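UDP-N-acetylmuramate--L-alanine ligase (Thermotoga maritima, PDB 1J6U) catalyses the ATP-dependent joining of L-alanine to UDP-N-acetylmuramate, a step of peptidoglycan synthesis in bacterial cell wall formation. Local coordinates at residues R311-A316 with V434-G439; Y325-Y330 with E346-E351. All blocks are in the same frame, centred on the assembly; numbering follows the deposited sequence.

Contact 1: R311-A316 with V434-G439; sequences RRFSIA and VFLFVG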
loop_
_atom_site.group_PDB
_atom_site.type_symbol
_atom_site.label_atom_id
_atom_site.label_comp_id
_atom_site.label_asym_id
_atom_site.label_seq_id
_atom_site.Cartn_x
_atom_site.Cartn_y
_atom_site.Cartn_z
ATOM N N ARG A 311 2.973 4.390 -5.831
ATOM C CA ARG A 311 1.925 3.675 -6.535
ATOM C C ARG A 311 0.548 3.963 -6.006
ATOM O O ARG A 311 -0.425 3.293 -6.394
ATOM C CB ARG A 311 2.155 2.165 -6.559
ATOM C CG ARG A 311 3.461 1.733 -7.249
ATOM C CD ARG A 311 3.099 0.748 -8.328
ATOM N NE ARG A 311 3.913 -0.438 -8.238
ATOM C CZ ARG A 311 3.653 -1.570 -8.874
ATOM N NH1 ARG A 311 2.589 -1.701 -9.678
ATOM N NH2 ARG A 311 4.457 -2.595 -8.669
ATOM N N ARG A 312 0.434 4.912 -5.091
ATOM C CA ARG A 312 -0.934 5.294 -4.672
ATOM C C ARG A 312 -0.983 6.720 -5.233
ATOM O O ARG A 312 -0.565 7.670 -4.584
ATOM C CB ARG A 312 -1.112 5.275 -3.151
ATOM C CG ARG A 312 -0.299 4.231 -2.468
ATOM C CD ARG A 312 -0.949 2.866 -2.477
ATOM N NE ARG A 312 0.126 1.889 -2.373
ATOM C CZ ARG A 312 -0.008 0.679 -1.857
ATOM N NH1 ARG A 312 -1.185 0.281 -1.396
ATOM N NH2 ARG A 312 1.047 -0.117 -1.793
ATOM N N PHE A 313 -1.426 6.811 -6.487
ATOM C CA PHE A 313 -1.472 8.037 -7.255
ATOM C C PHE A 313 -0.181 8.835 -7.044
ATOM O O PHE A 313 -0.245 10.033 -6.733
ATOM C CB PHE A 313 -2.674 8.896 -6.859
ATOM C CG PHE A 313 -3.101 9.906 -7.934
ATOM C CD1 PHE A 313 -4.135 9.609 -8.830
ATOM C CD2 PHE A 313 -2.493 11.162 -8.030
ATOM C CE1 PHE A 313 -4.553 10.549 -9.799
ATOM C CE2 PHE A 313 -2.914 12.100 -8.996
ATOM C CZ PHE A 313 -3.944 11.783 -9.872
ATOM N N SER A 314 0.983 8.186 -7.196
ATOM C CA SER A 314 2.257 8.893 -7.040
ATOM C C SER A 314 2.753 9.512 -8.355
ATOM O O SER A 314 2.650 8.903 -9.430
ATOM C CB SER A 314 3.339 7.976 -6.453
ATOM O OG SER A 314 3.333 6.720 -7.045
ATOM N N ILE A 315 3.266 10.736 -8.265
ATOM C CA ILE A 315 3.744 11.429 -9.446
ATOM C C ILE A 315 5.151 10.953 -9.627
ATOM O O ILE A 315 6.025 11.245 -8.815
ATOM C CB ILE A 315 3.811 12.952 -9.281
ATOM C CG1 ILE A 315 2.423 13.535 -8.970
ATOM C CG2 ILE A 315 4.424 13.575 -10.536
ATOM C CD1 ILE A 315 1.560 13.728 -10.113
ATOM N N ALA A 316 5.368 10.219 -10.709
ATOM C CA ALA A 316 6.687 9.687 -11.020
ATOM C C ALA A 316 7.496 10.745 -11.744
ATOM O O ALA A 316 8.702 10.828 -11.590
ATOM C CB ALA A 316 6.534 8.442 -11.888
ATOM N N VAL A 434 -1.677 13.885 -18.800
ATOM C CA VAL A 434 -1.318 13.098 -17.658
ATOM C C VAL A 434 -1.351 11.664 -18.107
ATOM O O VAL A 434 -2.376 11.183 -18.584
ATOM C CB VAL A 434 -2.330 13.257 -16.521
ATOM C CG1 VAL A 434 -2.075 12.154 -15.464
ATOM C CG2 VAL A 434 -2.210 14.675 -15.911
ATOM N N PHE A 435 -0.224 10.986 -17.965
ATOM C CA PHE A 435 -0.173 9.580 -18.324
ATOM C C PHE A 435 -0.219 8.782 -17.027
ATOM O O PHE A 435 0.708 8.832 -16.194
ATOM C CB PHE A 435 1.114 9.248 -19.085
ATOM C CG PHE A 435 1.268 10.013 -20.328
ATOM C CD1 PHE A 435 1.973 11.194 -20.333
ATOM C CD2 PHE A 435 0.681 9.569 -21.506
ATOM C CE1 PHE A 435 2.104 11.948 -21.515
ATOM C CE2 PHE A 435 0.800 10.306 -22.676
ATOM C CZ PHE A 435 1.515 11.503 -22.685
ATOM N N LEU A 436 -1.316 8.067 -16.849
ATOM C CA LEU A 436 -1.474 7.239 -15.669
ATOM C C LEU A 436 -1.162 5.787 -16.013
ATOM O O LEU A 436 -1.923 5.148 -16.754
ATOM C CB LEU A 436 -2.913 7.269 -15.180
ATOM C CG LEU A 436 -3.572 8.588 -14.884
ATOM C CD1 LEU A 436 -5.090 8.356 -14.692
ATOM C CD2 LEU A 436 -2.909 9.191 -13.669
ATOM N N PHE A 437 -0.060 5.273 -15.477
ATOM C CA PHE A 437 0.295 3.884 -15.670
ATOM C C PHE A 437 -0.326 3.108 -14.488
ATOM O O PHE A 437 0.194 3.095 -13.369
ATOM C CB PHE A 437 1.798 3.726 -15.674
ATOM C CG PHE A 437 2.415 4.122 -16.945
ATOM C CD1 PHE A 437 2.652 5.461 -17.226
ATOM C CD2 PHE A 437 2.780 3.154 -17.881
ATOM C CE1 PHE A 437 3.256 5.829 -18.416
ATOM C CE2 PHE A 437 3.379 3.520 -19.076
ATOM C CZ PHE A 437 3.621 4.857 -19.341
ATOM N N VAL A 438 -1.427 2.436 -14.776
ATOM C CA VAL A 438 -2.194 1.724 -13.786
ATOM C C VAL A 438 -2.086 0.219 -13.688
ATOM O O VAL A 438 -2.335 -0.488 -14.660
ATOM C CB VAL A 438 -3.655 2.045 -14.007
ATOM C CG1 VAL A 438 -4.505 1.464 -12.862
ATOM C CG2 VAL A 438 -3.791 3.563 -14.176
ATOM N N GLY A 439 -1.763 -0.266 -12.496
ATOM C CA GLY A 439 -1.710 -1.692 -12.275
ATOM C C GLY A 439 -0.833 -2.172 -11.148
ATOM O O GLY A 439 0.122 -1.512 -10.780
#

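Contact 2: Y325-Y330 with E346-E351; sequences YVIDDY and EVFENE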
loop_
_atom_site.group_PDB
_atom_site.type_symbol
_atom_site.label_atom_id
_atom_site.label_comp_id
_atom_site.label_asym_id
_atom_site.label_seq_id
_atom_site.Cartn_x
_atom_site.Cartn_y
_atom_site.Cartn_z
ATOM N N TYR A 325 2.566 14.926 -17.028
ATOM C CA TYR A 325 2.744 14.126 -15.817
ATOM C C TYR A 325 2.728 12.631 -16.087
ATOM O O TYR A 325 1.968 12.131 -16.924
ATOM C CB TYR A 325 1.602 14.398 -14.803
ATOM C CG TYR A 325 1.519 15.817 -14.266
ATOM C CD1 TYR A 325 0.980 16.825 -15.045
ATOM C CD2 TYR A 325 1.952 16.139 -12.959
ATOM C CE1 TYR A 325 0.854 18.114 -14.567
ATOM C CE2 TYR A 325 1.829 17.451 -12.451
ATOM C CZ TYR A 325 1.267 18.421 -13.274
ATOM O OH TYR A 325 1.023 19.684 -12.845
ATOM N N VAL A 326 3.547 11.905 -15.356
ATOM C CA VAL A 326 3.518 10.450 -15.434
ATOM C C VAL A 326 3.175 10.067 -13.990
ATOM O O VAL A 326 3.910 10.363 -13.028
ATOM C CB VAL A 326 4.895 9.843 -15.854
ATOM C CG1 VAL A 326 4.811 8.327 -15.789
ATOM C CG2 VAL A 326 5.268 10.285 -17.297
ATOM N N ILE A 327 2.051 9.403 -13.840
ATOM C CA ILE A 327 1.574 9.005 -12.520
ATOM C C ILE A 327 1.412 7.478 -12.415
ATOM O O ILE A 327 0.935 6.825 -13.357
ATOM C CB ILE A 327 0.200 9.719 -12.228
ATOM C CG1 ILE A 327 0.423 11.231 -12.140
ATOM C CG2 ILE A 327 -0.395 9.259 -10.884
ATOM C CD1 ILE A 327 -0.854 12.031 -11.826
ATOM N N ASP A 328 1.822 6.926 -11.268
ATOM C CA ASP A 328 1.708 5.490 -10.969
ATOM C C ASP A 328 0.597 5.144 -9.986
ATOM O O ASP A 328 0.459 5.765 -8.935
ATOM C CB ASP A 328 3.011 4.967 -10.379
ATOM C CG ASP A 328 4.147 5.028 -11.359
ATOM O OD1 ASP A 328 3.958 4.495 -12.460
ATOM O OD2 ASP A 328 5.220 5.588 -11.047
ATOM N N ASP A 329 -0.194 4.145 -10.319
ATOM C CA ASP A 329 -1.232 3.721 -9.414
ATOM C C ASP A 329 -1.502 2.234 -9.523
ATOM O O ASP A 329 -1.662 1.707 -10.610
ATOM C CB ASP A 329 -2.535 4.472 -9.634
ATOM C CG ASP A 329 -3.469 4.332 -8.446
ATOM O OD1 ASP A 329 -4.366 3.450 -8.463
ATOM O OD2 ASP A 329 -3.269 5.093 -7.469
ATOM N N TYR A 330 -1.557 1.601 -8.355
ATOM C CA TYR A 330 -1.779 0.179 -8.139
ATOM C C TYR A 330 -3.132 -0.330 -8.560
ATOM O O TYR A 330 -3.324 -1.522 -8.627
ATOM C CB TYR A 330 -1.659 -0.107 -6.644
ATOM C CG TYR A 330 -0.725 -1.195 -6.285
ATOM C CD1 TYR A 330 0.431 -1.414 -7.037
ATOM C CD2 TYR A 330 -0.924 -1.956 -5.134
ATOM C CE1 TYR A 330 1.383 -2.362 -6.650
ATOM C CE2 TYR A 330 0.032 -2.915 -4.730
ATOM C CZ TYR A 330 1.186 -3.104 -5.499
ATOM O OH TYR A 330 2.163 -3.996 -5.114
ATOM N N GLU A 346 -10.308 15.483 -10.706
ATOM C CA GLU A 346 -10.363 16.525 -9.693
ATOM C C GLU A 346 -9.059 17.301 -9.681
ATOM O O GLU A 346 -9.064 18.527 -9.535
ATOM C CB GLU A 346 -10.555 15.931 -8.303
ATOM C CG GLU A 346 -11.980 15.787 -7.911
ATOM C CD GLU A 346 -12.153 14.932 -6.668
ATOM O OE1 GLU A 346 -13.316 14.811 -6.245
ATOM O OE2 GLU A 346 -11.146 14.383 -6.131
ATOM N N VAL A 347 -7.940 16.579 -9.791
ATOM C CA VAL A 347 -6.644 17.228 -9.770
ATOM C C VAL A 347 -6.298 17.919 -11.071
ATOM O O VAL A 347 -5.758 19.048 -11.064
ATOM C CB VAL A 347 -5.550 16.261 -9.494
ATOM C CG1 VAL A 347 -4.199 16.993 -9.584
ATOM C CG2 VAL A 347 -5.759 15.655 -8.115
ATOM N N PHE A 348 -6.607 17.236 -12.176
ATOM C CA PHE A 348 -6.328 17.752 -13.495
ATOM C C PHE A 348 -7.599 17.988 -14.243
ATOM O O PHE A 348 -8.022 17.167 -15.048
ATOM C CB PHE A 348 -5.483 16.772 -14.240
ATOM C CG PHE A 348 -4.242 16.430 -13.534
ATOM C CD1 PHE A 348 -4.083 15.172 -12.963
ATOM C CD2 PHE A 348 -3.213 17.349 -13.446
ATOM C CE1 PHE A 348 -2.901 14.834 -12.318
ATOM C CE2 PHE A 348 -2.016 17.028 -12.794
ATOM C CZ PHE A 348 -1.849 15.784 -12.233
ATOM N N GLU A 349 -8.191 19.143 -13.981
ATOM C CA GLU A 349 -9.449 19.526 -14.575
ATOM C C GLU A 349 -9.459 19.573 -16.091
ATOM O O GLU A 349 -10.415 19.134 -16.704
ATOM C CB GLU A 349 -9.860 20.900 -14.052
ATOM C CG GLU A 349 -11.206 21.371 -14.583
ATOM C CD GLU A 349 -11.539 22.790 -14.160
ATOM O OE1 GLU A 349 -11.431 23.082 -12.944
ATOM O OE2 GLU A 349 -11.910 23.603 -15.046
ATOM N N ASN A 350 -8.399 20.102 -16.697
ATOM C CA ASN A 350 -8.386 20.244 -18.137
ATOM C C ASN A 350 -7.460 19.403 -18.950
ATOM O O ASN A 350 -7.678 19.237 -20.135
ATOM C CB ASN A 350 -8.158 21.693 -18.487
ATOM C CG ASN A 350 -9.286 22.558 -18.013
ATOM O OD1 ASN A 350 -10.447 22.306 -18.344
ATOM N ND2 ASN A 350 -8.967 23.571 -17.217
ATOM N N GLU A 351 -6.436 18.864 -18.327
ATOM C CA GLU A 351 -5.480 18.043 -19.060
ATOM C C GLU A 351 -6.087 16.776 -19.700
ATOM O O GLU A 351 -7.193 16.330 -19.357
ATOM C CB GLU A 351 -4.318 17.635 -18.133
ATOM C CG GLU A 351 -3.353 18.778 -17.711
ATOM C CD GLU A 351 -3.958 19.809 -16.710
ATOM O OE1 GLU A 351 -5.063 19.593 -16.158
ATOM O OE2 GLU A 351 -3.307 20.848 -16.477
#

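Contact 1: R311-A316 with V434-G439
Arg311 and Phe313 reach over to Gly439 and Leu436 from the loop that leads into strand 314-319, the outermost strand of the six-stranded mixed sheet of the C-terminal Mur ligase domain. Strand 324-329 lies between, antiparallel to strand 314-319 and parallel to strand 433-438, and the two segments therefore meet through side chains across a gap of one strand, Phe313 CA and Leu436 CA standing 8.5 Å apart. The apolar part is a single light touch. CE1 of Phe313 comes within 4.4 Å of CD2 of Leu436, at a slant to the ring. Phe313 CG is anti to the backbone N (chi1 -158°), which places the ring against Leu340 and Thr343 of helix 334-347; Leu436 packs on Leu341 of the same helix, and both touch Ile327 of the intervening strand. The backbone contributes a G1 beta bulge, Phe313 and Ser314 together facing Asp328.

The polar part lies near Gly439 and Gly441. The guanidinium of Arg311 presents its edge to the carbonyl of Gly439, which lies near the guanidinium plane. The side chain gets there by bending twice, at chi2 and chi3, and NH1 also makes a weak hydrogen bond to Gly441 O. At the other end of the same residue, Ser314 folds its hydroxyl back to accept a hydrogen bond from the backbone, Arg311 N to Ser314 OG being 2.7 Å with an N-H...O angle of 158°. Across the segments, the closest approach is Arg311 NH1 to Gly439 O, 2.7 Å.

Contact 2: Y325-Y330 with E346-E351
Phe348 sets the edge of its ring against the face of Tyr325 and the tip of Ile327, closing the end of helix 334-347 onto strand 324-329 in the beta-alpha-beta crossover from strand 324-329 to strand 352-357 of the C-terminal domain; strand 433-438 lies between these two in the sheet. The two aromatic rings form an edge-to-face pair, tilted rather than strictly perpendicular: their centroids are 4.7 Å apart and their planes make 55°. Phe348 CE2 stands over the centre of the tyrosine ring and comes to 3.5 Å from Tyr325 CE1. Its neighbour CZ, over the same face, is 3.9 Å from Tyr325 CD2. Ile327 arrives from the opposite direction and at the rim of the phenylalanine, near the ring plane, with CD1 at 3.5 Å from Phe348 CE1. The isoleucine CG1 branch is extended (chi2 -179°), which carries that methyl out from the sheet to the ring.

A second shell packs on these three side chains. Val347, the last helical residue, lays CG1 over the centre of one face of Phe348, 3.6 Å above the plane; the chain leaves helical geometry at Phe348 itself. Val434 of the adjoining strand touches Tyr325, Ile327 and Phe348, and His318 stacks on Tyr325 from strand 314-319. The outer shell is polar. Arg252, from a loop, hydrogen-bonds the tyrosine hydroxyl, packs against Phe348 and forms a salt bridge with Glu351, whose OE2 also bonds to Asn323. The turn after the helix adds a weak bond of its own, from Asn350 N to Glu351 OE1 at 3.4 Å.

Both contacts involve one sheet of the C-terminal domain, and strand 324-329 is common ground: it supplies one side of contact 2 and separates the segments of contact 1. Contact 2 is buried and essentially aromatic and aliphatic, joining the strand to the end of helix 334-347. Contact 1 is partly buried, touches more sparsely, adds an arginine reaching a backbone carbonyl, and lies nearer the centre of the chain; its Phe313 is about 8 Å, side chain to side chain, from Thr127 of the predicted ATP site. The two are directly coupled by probable hydrogen bonds, Phe435 N to Tyr325 O and Phe313 N to Asp329 OD2, each 2.7 Å.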